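PDB 1XEA: oxidoreductase, Gfo/Idh/MocA family from Vibrio cholerae, which probably acts as a nucleotide-dependent oxidoreductase, binding NAD(P) on a Rossmann-fold domain, though its substrate is not established. Local coordinates for residues A[180-189]-A[199-207]; A[96-107]-A[289-300]. All blocks are in the same frame, centred on the assembly; numbering follows the deposited sequence.

Contact 1: A[180-189]-A[199-207]; sequences QCNLDDLHLT and RLDVQWQTG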
loop_
_atom_site.group_PDB
_atom_site.type_symbol
_atom_site.label_atom_id
_atom_site.label_comp_id
_atom_site.label_asym_id
_atom_site.label_seq_id
_atom_site.Cartn_x
_atom_site.Cartn_y
_atom_site.Cartn_z
ATOM N N GLN A 180 -26.553 -20.479 -9.577
ATOM C CA GLN A 180 -25.987 -21.425 -10.532
ATOM C C GLN A 180 -26.026 -22.783 -9.831
ATOM O O GLN A 180 -25.460 -22.945 -8.752
ATOM C CB GLN A 180 -24.545 -21.026 -10.853
ATOM C CG GLN A 180 -23.956 -21.627 -12.119
ATOM C CD GLN A 180 -24.685 -21.183 -13.384
ATOM O OE1 GLN A 180 -25.251 -20.080 -13.451
ATOM N NE2 GLN A 180 -24.659 -22.035 -14.402
ATOM N N CYS A 181 -26.681 -23.762 -10.442
ATOM C CA CYS A 181 -26.806 -25.070 -9.821
ATOM C C CYS A 181 -26.232 -26.203 -10.646
ATOM O O CYS A 181 -26.586 -27.359 -10.434
ATOM C CB CYS A 181 -28.275 -25.346 -9.549
ATOM S SG CYS A 181 -29.256 -25.160 -11.026
ATOM N N ASN A 182 -25.349 -25.872 -11.582
ATOM C CA ASN A 182 -24.721 -26.871 -12.440
ATOM C C ASN A 182 -23.452 -26.331 -13.098
ATOM O O ASN A 182 -22.841 -25.370 -12.619
ATOM C CB ASN A 182 -25.698 -27.330 -13.526
ATOM C CG ASN A 182 -26.208 -26.180 -14.384
ATOM O OD1 ASN A 182 -26.765 -26.401 -15.456
ATOM N ND2 ASN A 182 -26.025 -24.948 -13.911
ATOM N N LEU A 183 -23.068 -26.952 -14.207
ATOM C CA LEU A 183 -21.878 -26.542 -14.935
ATOM C C LEU A 183 -22.224 -25.902 -16.270
ATOM O O LEU A 183 -21.363 -25.739 -17.135
ATOM C CB LEU A 183 -20.963 -27.740 -15.166
ATOM C CG LEU A 183 -20.478 -28.476 -13.922
ATOM C CD1 LEU A 183 -19.503 -29.543 -14.369
ATOM C CD2 LEU A 183 -19.800 -27.525 -12.940
ATOM N N ASP A 184 -23.490 -25.536 -16.433
ATOM C CA ASP A 184 -23.939 -24.907 -17.665
ATOM C C ASP A 184 -23.191 -23.620 -17.954
ATOM O O ASP A 184 -23.112 -22.732 -17.107
ATOM C CB ASP A 184 -25.433 -24.610 -17.594
ATOM C CG ASP A 184 -26.264 -25.678 -18.259
ATOM O OD1 ASP A 184 -26.025 -26.875 -17.969
ATOM O OD2 ASP A 184 -27.153 -25.313 -19.064
ATOM N N ASP A 185 -22.655 -23.526 -19.164
ATOM C CA ASP A 185 -21.923 -22.341 -19.597
ATOM C C ASP A 185 -20.938 -21.899 -18.529
ATOM O O ASP A 185 -20.698 -20.703 -18.345
ATOM C CB ASP A 185 -22.899 -21.196 -19.891
ATOM C CG ASP A 185 -24.036 -21.616 -20.812
ATOM O OD1 ASP A 185 -23.755 -22.178 -21.898
ATOM O OD2 ASP A 185 -25.213 -21.378 -20.450
ATOM N N LEU A 186 -20.367 -22.873 -17.830
ATOM C CA LEU A 186 -19.418 -22.589 -16.766
ATOM C C LEU A 186 -18.061 -23.157 -17.116
ATOM O O LEU A 186 -17.968 -24.240 -17.683
ATOM C CB LEU A 186 -19.932 -23.187 -15.454
ATOM C CG LEU A 186 -19.127 -22.965 -14.172
ATOM C CD1 LEU A 186 -20.073 -23.016 -12.985
ATOM C CD2 LEU A 186 -18.026 -24.005 -14.051
ATOM N N HIS A 187 -17.011 -22.416 -16.784
ATOM C CA HIS A 187 -15.649 -22.845 -17.067
ATOM C C HIS A 187 -14.934 -23.259 -15.790
ATOM O O HIS A 187 -14.589 -22.429 -14.953
ATOM C CB HIS A 187 -14.878 -21.722 -17.746
ATOM C CG HIS A 187 -13.593 -22.165 -18.368
ATOM N ND1 HIS A 187 -12.366 -21.664 -17.983
ATOM C CD2 HIS A 187 -13.343 -23.042 -19.371
ATOM C CE1 HIS A 187 -11.419 -22.212 -18.723
ATOM N NE2 HIS A 187 -11.985 -23.051 -19.574
ATOM N N LEU A 188 -14.708 -24.557 -15.659
ATOM C CA LEU A 188 -14.060 -25.109 -14.487
ATOM C C LEU A 188 -12.592 -25.385 -14.793
ATOM O O LEU A 188 -12.260 -25.936 -15.841
ATOM C CB LEU A 188 -14.782 -26.391 -14.106
ATOM C CG LEU A 188 -14.630 -26.928 -12.696
ATOM C CD1 LEU A 188 -15.526 -28.149 -12.556
ATOM C CD2 LEU A 188 -13.194 -27.300 -12.407
ATOM N N THR A 189 -11.713 -24.997 -13.879
ATOM C CA THR A 189 -10.282 -25.206 -14.061
ATOM C C THR A 189 -9.693 -25.615 -12.727
ATOM O O THR A 189 -10.137 -25.140 -11.689
ATOM C CB THR A 189 -9.595 -23.912 -14.515
ATOM O OG1 THR A 189 -10.036 -23.576 -15.831
ATOM C CG2 THR A 189 -8.092 -24.076 -14.523
ATOM N N ARG A 199 -5.375 -26.054 -6.534
ATOM C CA ARG A 199 -6.170 -24.863 -6.825
ATOM C C ARG A 199 -7.376 -25.185 -7.701
ATOM O O ARG A 199 -7.306 -26.047 -8.577
ATOM C CB ARG A 199 -5.338 -23.787 -7.518
ATOM C CG ARG A 199 -5.110 -24.093 -8.957
ATOM C CD ARG A 199 -4.832 -22.879 -9.787
ATOM N NE ARG A 199 -4.728 -23.304 -11.176
ATOM C CZ ARG A 199 -5.766 -23.663 -11.928
ATOM N NH1 ARG A 199 -6.996 -23.635 -11.436
ATOM N NH2 ARG A 199 -5.579 -24.088 -13.169
ATOM N N LEU A 200 -8.472 -24.468 -7.462
ATOM C CA LEU A 200 -9.732 -24.650 -8.189
ATOM C C LEU A 200 -10.234 -23.288 -8.659
ATOM O O LEU A 200 -10.223 -22.323 -7.896
ATOM C CB LEU A 200 -10.769 -25.291 -7.261
ATOM C CG LEU A 200 -12.117 -25.686 -7.841
ATOM C CD1 LEU A 200 -11.926 -26.747 -8.909
ATOM C CD2 LEU A 200 -13.011 -26.200 -6.732
ATOM N N ASP A 201 -10.673 -23.209 -9.909
ATOM C CA ASP A 201 -11.167 -21.952 -10.456
ATOM C C ASP A 201 -12.447 -22.123 -11.251
ATOM O O ASP A 201 -12.434 -22.645 -12.367
ATOM C CB ASP A 201 -10.107 -21.304 -11.345
ATOM C CG ASP A 201 -8.913 -20.798 -10.555
ATOM O OD1 ASP A 201 -9.115 -20.014 -9.605
ATOM O OD2 ASP A 201 -7.768 -21.177 -10.883
ATOM N N VAL A 202 -13.552 -21.669 -10.670
ATOM C CA VAL A 202 -14.850 -21.763 -11.316
ATOM C C VAL A 202 -15.315 -20.382 -11.731
ATOM O O VAL A 202 -15.399 -19.466 -10.916
ATOM C CB VAL A 202 -15.897 -22.380 -10.384
ATOM C CG1 VAL A 202 -17.266 -22.333 -11.045
ATOM C CG2 VAL A 202 -15.511 -23.809 -10.056
ATOM N N GLN A 203 -15.636 -20.252 -13.010
ATOM C CA GLN A 203 -16.068 -18.984 -13.565
ATOM C C GLN A 203 -17.155 -19.171 -14.629
ATOM O O GLN A 203 -17.052 -20.048 -15.484
ATOM C CB GLN A 203 -14.842 -18.278 -14.156
ATOM C CG GLN A 203 -15.118 -17.437 -15.379
ATOM C CD GLN A 203 -13.900 -16.670 -15.861
ATOM O OE1 GLN A 203 -13.896 -16.150 -16.977
ATOM N NE2 GLN A 203 -12.864 -16.582 -15.022
ATOM N N TRP A 204 -18.198 -18.348 -14.566
ATOM C CA TRP A 204 -19.280 -18.413 -15.544
ATOM C C TRP A 204 -19.902 -17.032 -15.720
ATOM O O TRP A 204 -19.674 -16.127 -14.914
ATOM C CB TRP A 204 -20.354 -19.392 -15.094
ATOM C CG TRP A 204 -21.145 -18.923 -13.928
ATOM C CD1 TRP A 204 -22.380 -18.333 -13.950
ATOM C CD2 TRP A 204 -20.800 -19.086 -12.551
ATOM N NE1 TRP A 204 -22.829 -18.125 -12.664
ATOM C CE2 TRP A 204 -21.876 -18.573 -11.788
ATOM C CE3 TRP A 204 -19.675 -19.600 -11.890
ATOM C CZ2 TRP A 204 -21.875 -18.595 -10.390
ATOM C CZ3 TRP A 204 -19.669 -19.620 -10.504
ATOM C CH2 TRP A 204 -20.762 -19.111 -9.766
ATOM N N GLN A 205 -20.699 -16.871 -16.769
ATOM C CA GLN A 205 -21.330 -15.588 -17.025
ATOM C C GLN A 205 -22.863 -15.659 -17.051
ATOM O O GLN A 205 -23.439 -16.476 -17.763
ATOM C CB GLN A 205 -20.776 -15.016 -18.335
ATOM C CG GLN A 205 -21.365 -13.678 -18.738
ATOM C CD GLN A 205 -20.332 -12.716 -19.317
ATOM O OE1 GLN A 205 -19.384 -13.122 -19.996
ATOM N NE2 GLN A 205 -20.526 -11.427 -19.061
ATOM N N THR A 206 -23.507 -14.812 -16.249
ATOM C CA THR A 206 -24.969 -14.743 -16.170
ATOM C C THR A 206 -25.423 -13.374 -16.637
ATOM O O THR A 206 -25.357 -12.400 -15.883
ATOM C CB THR A 206 -25.494 -14.913 -14.722
ATOM O OG1 THR A 206 -25.314 -16.268 -14.294
ATOM C CG2 THR A 206 -26.977 -14.550 -14.636
ATOM N N GLY A 207 -25.895 -13.300 -17.872
ATOM C CA GLY A 207 -26.351 -12.027 -18.393
ATOM C C GLY A 207 -25.156 -11.138 -18.653
ATOM O O GLY A 207 -24.265 -11.503 -19.414
HETATM O O HOH W 1 -19.328 -18.509 -19.096
#
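His187 and Gln203 form a hydrogen-bonded antiparallel pair near the open end of a beta hairpin, strands 186-193 and 196-206, at one edge of the mixed sheet usual in the C-terminal domain of Gfo/Idh/MocA oxidoreductases. Their backbones satisfy each other twice: His187 N gives to Gln203 O at 2.7 Å, nearly straight at 168°, and Gln203 N returns a bond to His187 O. Two residues on, Thr189 and Asp201 repeat the exchange, Asp201 N reaching Thr189 O at 2.7 Å. Val202 N and O are not part of this scheme; Val202 bonds instead with Ala213 of the next strand. Asp201 is doubly engaged, OD2 in a salt bridge with Arg199 NH1 and OD1 with Ser214. On the same face, the imidazole of His187 stacks on His187 of a second subunit. On the opposite face, Leu186 CD1 packs on Val202 CG1, 3.5 Å away. Where the strands part, a water donates to Asp185 O and weakly accepts from Gln205 N. Trp204 NE1 and Thr206 OG1 both pair with the hydroxyl of Ser178. Bent at chi2 (63°), Gln180 lays its aliphatic chain over the indole, CG 3.8 Å from the centroid of the Trp204 five-membered ring.

Contact 2: A[96-107]-A[289-300]; sequences LAASAQECENLY and IERNLASHQLAE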
loop_
_atom_site.group_PDB
_atom_site.type_symbol
_atom_site.label_atom_id
_atom_site.label_comp_id
_atom_site.label_asym_id
_atom_site.label_seq_id
_atom_site.Cartn_x
_atom_site.Cartn_y
_atom_site.Cartn_z
ATOM N N LEU A 96 -24.074 -27.437 4.610
ATOM C CA LEU A 96 -25.290 -28.074 5.119
ATOM C C LEU A 96 -25.088 -29.582 5.209
ATOM O O LEU A 96 -25.532 -30.234 6.156
ATOM C CB LEU A 96 -26.479 -27.778 4.198
ATOM C CG LEU A 96 -27.826 -28.459 4.507
ATOM C CD1 LEU A 96 -28.304 -28.098 5.905
ATOM C CD2 LEU A 96 -28.852 -28.020 3.470
ATOM N N ALA A 97 -24.403 -30.126 4.214
ATOM C CA ALA A 97 -24.143 -31.545 4.177
ATOM C C ALA A 97 -23.101 -31.827 3.110
ATOM O O ALA A 97 -22.873 -31.004 2.222
ATOM C CB ALA A 97 -25.426 -32.309 3.878
ATOM N N ALA A 98 -22.484 -33.001 3.202
ATOM C CA ALA A 98 -21.447 -33.420 2.271
ATOM C C ALA A 98 -21.957 -33.748 0.877
ATOM O O ALA A 98 -21.171 -34.059 -0.014
ATOM C CB ALA A 98 -20.706 -34.614 2.845
ATOM N N SER A 99 -23.268 -33.686 0.680
ATOM C CA SER A 99 -23.828 -33.981 -0.632
ATOM C C SER A 99 -25.037 -33.112 -0.907
ATOM O O SER A 99 -25.657 -32.590 0.018
ATOM C CB SER A 99 -24.228 -35.452 -0.726
ATOM O OG SER A 99 -25.322 -35.740 0.126
ATOM N N ALA A 100 -25.365 -32.955 -2.184
ATOM C CA ALA A 100 -26.509 -32.144 -2.578
ATOM C C ALA A 100 -27.789 -32.893 -2.255
ATOM O O ALA A 100 -28.800 -32.291 -1.892
ATOM C CB ALA A 100 -26.448 -31.830 -4.065
ATOM N N GLN A 101 -27.733 -34.214 -2.382
ATOM C CA GLN A 101 -28.882 -35.060 -2.098
ATOM C C GLN A 101 -29.399 -34.771 -0.689
ATOM O O GLN A 101 -30.577 -34.462 -0.504
ATOM C CB GLN A 101 -28.491 -36.539 -2.227
ATOM C CG GLN A 101 -29.641 -37.522 -1.992
ATOM C CD GLN A 101 -30.789 -37.340 -2.981
ATOM O OE1 GLN A 101 -30.655 -37.633 -4.172
ATOM N NE2 GLN A 101 -31.923 -36.847 -2.487
ATOM N N GLU A 102 -28.512 -34.867 0.298
ATOM C CA GLU A 102 -28.874 -34.607 1.687
ATOM C C GLU A 102 -29.445 -33.206 1.815
ATOM O O GLU A 102 -30.436 -32.987 2.513
ATOM C CB GLU A 102 -27.649 -34.742 2.593
ATOM C CG GLU A 102 -26.996 -36.108 2.528
ATOM C CD GLU A 102 -25.925 -36.314 3.584
ATOM O OE1 GLU A 102 -26.267 -36.379 4.785
ATOM O OE2 GLU A 102 -24.734 -36.412 3.211
ATOM N N CYS A 103 -28.807 -32.259 1.137
ATOM C CA CYS A 103 -29.253 -30.875 1.160
ATOM C C CYS A 103 -30.681 -30.805 0.670
ATOM O O CYS A 103 -31.544 -30.228 1.327
ATOM C CB CYS A 103 -28.360 -30.006 0.268
ATOM S SG CYS A 103 -26.731 -29.610 0.988
ATOM N N GLU A 104 -30.932 -31.394 -0.492
ATOM C CA GLU A 104 -32.275 -31.380 -1.047
ATOM C C GLU A 104 -33.255 -32.018 -0.065
ATOM O O GLU A 104 -34.341 -31.480 0.162
ATOM C CB GLU A 104 -32.282 -32.100 -2.395
ATOM C CG GLU A 104 -31.304 -31.494 -3.392
ATOM C CD GLU A 104 -31.195 -32.314 -4.662
ATOM O OE1 GLU A 104 -30.991 -33.544 -4.552
ATOM O OE2 GLU A 104 -31.301 -31.738 -5.769
ATOM N N ASN A 105 -32.866 -33.146 0.534
ATOM C CA ASN A 105 -33.724 -33.834 1.510
ATOM C C ASN A 105 -34.091 -32.888 2.662
ATOM O O ASN A 105 -35.265 -32.606 2.900
ATOM C CB ASN A 105 -33.025 -35.078 2.088
ATOM C CG ASN A 105 -32.957 -36.238 1.096
ATOM O OD1 ASN A 105 -33.955 -36.587 0.458
ATOM N ND2 ASN A 105 -31.781 -36.849 0.977
ATOM N N LEU A 106 -33.072 -32.410 3.372
ATOM C CA LEU A 106 -33.270 -31.503 4.493
ATOM C C LEU A 106 -34.180 -30.312 4.169
ATOM O O LEU A 106 -35.003 -29.907 5.001
ATOM C CB LEU A 106 -31.918 -31.014 5.018
ATOM C CG LEU A 106 -31.108 -32.080 5.753
ATOM C CD1 LEU A 106 -29.680 -31.615 5.967
ATOM C CD2 LEU A 106 -31.783 -32.391 7.078
ATOM N N TYR A 107 -34.048 -29.736 2.978
ATOM C CA TYR A 107 -34.911 -28.611 2.639
ATOM C C TYR A 107 -36.311 -29.062 2.306
ATOM O O TYR A 107 -37.281 -28.385 2.651
ATOM C CB TYR A 107 -34.345 -27.773 1.490
ATOM C CG TYR A 107 -33.507 -26.631 1.997
ATOM C CD1 TYR A 107 -32.126 -26.627 1.820
ATOM C CD2 TYR A 107 -34.083 -25.597 2.738
ATOM C CE1 TYR A 107 -31.333 -25.633 2.373
ATOM C CE2 TYR A 107 -33.300 -24.594 3.300
ATOM C CZ TYR A 107 -31.922 -24.623 3.114
ATOM O OH TYR A 107 -31.122 -23.671 3.701
ATOM N N ILE A 289 -33.188 -19.735 0.252
ATOM C CA ILE A 289 -33.165 -21.187 0.186
ATOM C C ILE A 289 -32.616 -21.643 -1.169
ATOM O O ILE A 289 -31.712 -22.478 -1.224
ATOM C CB ILE A 289 -34.572 -21.765 0.355
ATOM C CG1 ILE A 289 -35.216 -21.202 1.613
ATOM C CG2 ILE A 289 -34.506 -23.268 0.416
ATOM C CD1 ILE A 289 -36.692 -21.384 1.642
ATOM N N GLU A 290 -33.165 -21.094 -2.255
ATOM C CA GLU A 290 -32.733 -21.452 -3.608
ATOM C C GLU A 290 -31.239 -21.256 -3.807
ATOM O O GLU A 290 -30.592 -22.062 -4.473
ATOM C CB GLU A 290 -33.485 -20.636 -4.669
ATOM C CG GLU A 290 -34.937 -21.060 -4.915
ATOM C CD GLU A 290 -35.506 -20.512 -6.232
ATOM O OE1 GLU A 290 -35.555 -19.263 -6.413
ATOM O OE2 GLU A 290 -35.910 -21.339 -7.096
ATOM N N ARG A 291 -30.697 -20.187 -3.231
ATOM C CA ARG A 291 -29.273 -19.915 -3.358
ATOM C C ARG A 291 -28.521 -20.972 -2.567
ATOM O O ARG A 291 -27.493 -21.487 -3.011
ATOM C CB ARG A 291 -28.936 -18.513 -2.835
ATOM C CG ARG A 291 -27.445 -18.196 -2.853
ATOM C CD ARG A 291 -27.125 -16.785 -2.376
ATOM N NE ARG A 291 -25.679 -16.571 -2.284
ATOM C CZ ARG A 291 -25.102 -15.397 -2.035
ATOM N NH1 ARG A 291 -25.843 -14.315 -1.850
ATOM N NH2 ARG A 291 -23.783 -15.304 -1.972
ATOM N N ASN A 292 -29.041 -21.306 -1.393
ATOM C CA ASN A 292 -28.397 -22.324 -0.570
ATOM C C ASN A 292 -28.317 -23.646 -1.350
ATOM O O ASN A 292 -27.237 -24.218 -1.525
ATOM C CB ASN A 292 -29.160 -22.497 0.742
ATOM C CG ASN A 292 -29.041 -21.283 1.623
ATOM O OD1 ASN A 292 -27.943 -20.843 1.934
ATOM N ND2 ASN A 292 -30.160 -20.725 2.017
ATOM N N LEU A 293 -29.460 -24.117 -1.836
ATOM C CA LEU A 293 -29.492 -25.343 -2.604
ATOM C C LEU A 293 -28.536 -25.251 -3.763
ATOM O O LEU A 293 -27.645 -26.081 -3.920
ATOM C CB LEU A 293 -30.893 -25.595 -3.135
ATOM C CG LEU A 293 -31.818 -26.103 -2.037
ATOM C CD1 LEU A 293 -33.263 -26.001 -2.491
ATOM C CD2 LEU A 293 -31.447 -27.535 -1.688
ATOM N N ALA A 294 -28.719 -24.227 -4.578
ATOM C CA ALA A 294 -27.877 -24.041 -5.745
ATOM C C ALA A 294 -26.378 -24.146 -5.434
ATOM O O ALA A 294 -25.641 -24.860 -6.125
ATOM C CB ALA A 294 -28.189 -22.700 -6.394
ATOM N N SER A 295 -25.923 -23.441 -4.402
ATOM C CA SER A 295 -24.502 -23.480 -4.053
ATOM C C SER A 295 -24.019 -24.877 -3.661
ATOM O O SER A 295 -22.891 -25.271 -3.985
ATOM C CB SER A 295 -24.197 -22.480 -2.935
ATOM O OG SER A 295 -24.478 -21.167 -3.378
ATOM N N HIS A 296 -24.861 -25.623 -2.956
ATOM C CA HIS A 296 -24.478 -26.966 -2.587
ATOM C C HIS A 296 -24.636 -27.877 -3.795
ATOM O O HIS A 296 -23.863 -28.810 -3.972
ATOM C CB HIS A 296 -25.312 -27.483 -1.415
ATOM C CG HIS A 296 -25.000 -26.812 -0.114
ATOM N ND1 HIS A 296 -25.539 -25.596 0.243
ATOM C CD2 HIS A 296 -24.191 -27.181 0.907
ATOM C CE1 HIS A 296 -25.078 -25.246 1.431
ATOM N NE2 HIS A 296 -24.258 -26.190 1.855
ATOM N N GLN A 297 -25.618 -27.610 -4.642
ATOM C CA GLN A 297 -25.783 -28.457 -5.806
ATOM C C GLN A 297 -24.599 -28.233 -6.738
ATOM O O GLN A 297 -24.094 -29.174 -7.350
ATOM C CB GLN A 297 -27.111 -28.153 -6.509
ATOM C CG GLN A 297 -28.337 -28.497 -5.647
ATOM C CD GLN A 297 -29.667 -28.124 -6.303
ATOM O OE1 GLN A 297 -29.821 -27.034 -6.863
ATOM N NE2 GLN A 297 -30.641 -29.023 -6.213
ATOM N N LEU A 298 -24.143 -26.985 -6.829
ATOM C CA LEU A 298 -22.999 -26.645 -7.674
ATOM C C LEU A 298 -21.721 -27.301 -7.129
ATOM O O LEU A 298 -20.905 -27.828 -7.887
ATOM C CB LEU A 298 -22.805 -25.130 -7.719
ATOM C CG LEU A 298 -22.390 -24.501 -9.057
ATOM C CD1 LEU A 298 -21.653 -23.217 -8.743
ATOM C CD2 LEU A 298 -21.526 -25.433 -9.884
ATOM N N ALA A 299 -21.549 -27.254 -5.811
ATOM C CA ALA A 299 -20.386 -27.855 -5.187
ATOM C C ALA A 299 -20.360 -29.343 -5.523
ATOM O O ALA A 299 -19.307 -29.906 -5.818
ATOM C CB ALA A 299 -20.435 -27.658 -3.685
ATOM N N GLU A 300 -21.527 -29.976 -5.477
ATOM C CA GLU A 300 -21.640 -31.395 -5.791
ATOM C C GLU A 300 -21.126 -31.634 -7.200
ATOM O O GLU A 300 -20.254 -32.478 -7.421
ATOM C CB GLU A 300 -23.101 -31.838 -5.706
ATOM C CG GLU A 300 -23.400 -32.761 -4.536
ATOM C CD GLU A 300 -22.609 -34.049 -4.608
ATOM O OE1 GLU A 300 -22.696 -34.740 -5.648
ATOM O OE2 GLU A 300 -21.905 -34.369 -3.623
#
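Tyr107 lays one face of its ring against Ile289, whose CG2 methyl sits 3.6 Å from the ring centroid in a CH-pi contact offset toward the rim. Leu293 comes at the same ring obliquely, CD2 lying 3.7 Å from Tyr107 CD1, and the same methyl also rests on the backbone of Cys103 and Glu104. The phenol oxygen is hydrogen-bonded to Leu117 O, which holds the far end of the ring. They belong to an antiparallel helix pair, 100-107 against 289-300, whose axes run at 161° and approach to 9.1 Å; small Ala100 lets Glu300 come in close beside the start of its helix.

His296 shows how one imidazole can tie together two polar backbone groups. Its CG is anti to the carbonyl carbon (chi1 -70°), which turns ND1 back along its own helix to donate to Asn292 O at 2.8 Å, in the ring plane. That leaves NE2 as acceptor for Leu96 N at 3.0 Å; the N-H points straight at it (174°), although the donor is tilted out of the ring plane. This pattern is consistent with the neutral ND1-H tautomer and should limit ring rotation. Cys103 SG leans obliquely on the imidazole, 3.5 Å from His296 CG. Farther out, Gln297 NE2 donates to Glu104 OE2 at 2.8 Å in a bent bond, on the anti side of a carboxylate turned steeply against the amide. Glu300 carries its carboxylate past Ala100 to a salt bridge with Arg161 and a bond with Gln304.

The pair joins the Rossmann domain to the long C-terminal helix: strand 117-120 packs against Tyr107, Asn292 and His296, while helix 160-175 covers His296, Ala299 and Glu300.

How the contacts relate
The two contacts illustrate how secondary structure sets the chemistry of packing. Contact 1 lies near the periphery, about 19 Å from the centre of the chain, and joins neighbouring strands through backbone bonds, with one face turned to a second subunit. Contact 2 is more central, about 12 Å out, and joins helices far apart in sequence mainly through side chains, helped by one loop N-H, because the backbone groups within a helix largely bond to one another; no other subunit touches it. The centres of contact 1 and contact 2 are about 17 Å apart. They meet where the loop leading into the hairpin rests on helix 286-311: Gln180 O packs on Ala294 and Leu298, and Cys181 CB on Gln297 OE1.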